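Local coordinates for fibrinogen alpha subunit (Gallus gallus, PDB 1M1J), which is probably cleaved by thrombin and then polymerises with the beta and gamma chains into the insoluble fibrin matrix of blood clots, at residues 150-155 against 172-177. Numbering follows the deposited sequence.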
loop_
_atom_site.group_PDB
_atom_site.type_symbol
_atom_site.label_atom_id
_atom_site.label_comp_id
_atom_site.label_asym_id
_atom_site.label_seq_id
_atom_site.Cartn_x
_atom_site.Cartn_y
_atom_site.Cartn_z
ATOM N N ARG D 150 83.382 60.739 103.338
ATOM C CA ARG D 150 83.706 60.490 104.738
ATOM C C ARG D 150 85.192 60.714 104.970
ATOM O O ARG D 150 85.591 61.354 105.938
ATOM C CB ARG D 150 83.371 59.046 105.127
ATOM C CG ARG D 150 81.946 58.821 105.607
ATOM C CD ARG D 150 81.766 57.394 106.103
ATOM N NE ARG D 150 80.490 57.219 106.789
ATOM C CZ ARG D 150 79.302 57.364 106.212
ATOM N NH1 ARG D 150 79.216 57.683 104.928
ATOM N NH2 ARG D 150 78.196 57.197 106.924
ATOM N N LEU D 151 86.002 60.177 104.069
ATOM C CA LEU D 151 87.445 60.288 104.169
ATOM C C LEU D 151 87.933 61.731 104.165
ATOM O O LEU D 151 88.709 62.124 105.032
ATOM C CB LEU D 151 88.107 59.529 103.024
ATOM C CG LEU D 151 89.312 58.673 103.411
ATOM C CD1 LEU D 151 90.097 58.324 102.148
ATOM C CD2 LEU D 151 90.198 59.423 104.389
ATOM N N GLU D 152 87.481 62.521 103.192
ATOM C CA GLU D 152 87.903 63.914 103.116
ATOM C C GLU D 152 87.694 64.600 104.450
ATOM O O GLU D 152 88.554 65.346 104.900
ATOM C CB GLU D 152 87.143 64.682 102.030
ATOM C CG GLU D 152 87.516 66.166 101.976
ATOM C CD GLU D 152 86.876 66.912 100.818
ATOM O OE1 GLU D 152 87.027 68.153 100.745
ATOM O OE2 GLU D 152 86.225 66.262 99.977
ATOM N N VAL D 153 86.557 64.346 105.084
ATOM C CA VAL D 153 86.275 64.959 106.373
ATOM C C VAL D 153 87.205 64.413 107.449
ATOM O O VAL D 153 87.630 65.156 108.327
ATOM C CB VAL D 153 84.786 64.759 106.797
ATOM C CG1 VAL D 153 84.615 65.019 108.291
ATOM C CG2 VAL D 153 83.896 65.736 106.032
ATOM N N ASP D 154 87.536 63.126 107.379
ATOM C CA ASP D 154 88.426 62.538 108.377
ATOM C C ASP D 154 89.795 63.218 108.285
ATOM O O ASP D 154 90.378 63.609 109.294
ATOM C CB ASP D 154 88.591 61.035 108.143
ATOM C CG ASP D 154 89.229 60.318 109.332
ATOM O OD1 ASP D 154 89.979 59.336 109.119
ATOM O OD2 ASP D 154 88.969 60.725 110.485
ATOM N N ILE D 155 90.303 63.369 107.068
ATOM C CA ILE D 155 91.595 63.999 106.880
ATOM C C ILE D 155 91.569 65.472 107.263
ATOM O O ILE D 155 92.543 65.982 107.811
ATOM C CB ILE D 155 92.075 63.847 105.431
ATOM C CG1 ILE D 155 92.222 62.354 105.105
ATOM C CG2 ILE D 155 93.403 64.567 105.245
ATOM C CD1 ILE D 155 92.507 62.044 103.638
ATOM N N TYR D 172 93.242 73.392 105.349
ATOM C CA TYR D 172 92.523 72.628 104.352
ATOM C C TYR D 172 91.064 72.730 104.755
ATOM O O TYR D 172 90.719 72.581 105.930
ATOM C CB TYR D 172 92.946 71.161 104.326
ATOM C CG TYR D 172 92.144 70.368 103.314
ATOM C CD1 TYR D 172 92.516 70.337 101.965
ATOM C CD2 TYR D 172 90.971 69.706 103.689
ATOM C CE1 TYR D 172 91.734 69.667 101.011
ATOM C CE2 TYR D 172 90.180 69.036 102.747
ATOM C CZ TYR D 172 90.565 69.019 101.411
ATOM O OH TYR D 172 89.782 68.360 100.485
ATOM N N GLN D 173 90.205 72.982 103.780
ATOM C CA GLN D 173 88.789 73.127 104.055
ATOM C C GLN D 173 87.998 72.205 103.133
ATOM O O GLN D 173 88.231 72.189 101.923
ATOM C CB GLN D 173 88.387 74.591 103.833
ATOM C CG GLN D 173 87.332 75.112 104.784
ATOM C CD GLN D 173 87.773 75.028 106.231
ATOM O OE1 GLN D 173 88.732 75.681 106.646
ATOM N NE2 GLN D 173 87.074 74.214 107.010
ATOM N N VAL D 174 87.078 71.430 103.705
ATOM C CA VAL D 174 86.245 70.513 102.919
ATOM C C VAL D 174 85.252 71.305 102.082
ATOM O O VAL D 174 84.602 72.218 102.593
ATOM C CB VAL D 174 85.442 69.547 103.817
ATOM C CG1 VAL D 174 86.370 68.529 104.447
ATOM C CG2 VAL D 174 84.706 70.334 104.894
ATOM N N ASP D 175 85.134 70.951 100.804
ATOM C CA ASP D 175 84.215 71.640 99.901
ATOM C C ASP D 175 82.747 71.519 100.335
ATOM O O ASP D 175 81.982 72.479 100.213
ATOM C CB ASP D 175 84.373 71.099 98.477
ATOM C CG ASP D 175 83.705 71.986 97.436
ATOM O OD1 ASP D 175 82.504 72.301 97.594
ATOM O OD2 ASP D 175 84.382 72.367 96.458
ATOM N N LYS D 176 82.363 70.345 100.836
ATOM C CA LYS D 176 80.990 70.083 101.293
ATOM C C LYS D 176 79.939 70.218 100.199
ATOM O O LYS D 176 78.748 70.022 100.450
ATOM C CB LYS D 176 80.608 71.008 102.456
ATOM C CG LYS D 176 80.767 70.383 103.837
ATOM C CD LYS D 176 80.341 71.348 104.936
ATOM C CE LYS D 176 80.574 70.754 106.320
ATOM N NZ LYS D 176 80.188 71.698 107.416
ATOM N N GLU D 177 80.384 70.557 98.994
ATOM C CA GLU D 177 79.485 70.726 97.861
ATOM C C GLU D 177 80.023 70.042 96.613
ATOM O O GLU D 177 79.263 69.671 95.715
ATOM C CB GLU D 177 79.256 72.215 97.579
ATOM C CG GLU D 177 78.361 72.910 98.599
ATOM C CD GLU D 177 77.957 74.307 98.165
ATOM O OE1 GLU D 177 77.111 74.922 98.852
ATOM O OE2 GLU D 177 78.486 74.790 97.139
#
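Glu152 reaches out from helix 82-160 and lays its side chain over Val174, crossing Tyr172 at about a right angle, with the methylene CG of Glu152 3.6 Å from CG1 of Val174. An extended chain makes this reach possible: CG lies anti to the backbone N (chi1 177°), and the torsions beyond it are also near 180°, which carries the carboxylate to the returning loop. There OE1 of Glu152 accepts a hydrogen bond from OH of Tyr172 at 2.8 Å. The hydroxyl comes from above the carboxylate, 60° out of its plane, while OE1 sits at the ring edge, near the ring plane. An apolar side chain of a neighbouring subunit packs on Tyr172. The same oxygen of Glu152, OE1, receives a second, weak bond from the backbone N of Asp175 at 3.4 Å. The other oxygen, OE2, makes a weak hydrogen bond with OH of Tyr179 and a long, weak ion pair with a basic side chain of the neighbouring subunit.

A second apolar contact is added where CG2 of Val153 meets CG1 of Val174 at 4.1 Å, although the Val153 side chain leaves its backbone pointing away from the loop. Val174 also rests on Asp156 further along the helix. The contact joins helix 82-160 to the loop that leads back into helix 178-191, consistent with the fourth strand that the alpha chain contributes to the coiled coil.

With 218 Å² buried in all, the chemistry implies that polar and apolar contacts act together on Glu152: its methylene packs on Val174, while OE1 takes one short bond from Tyr172 and one weak bond from Asp175.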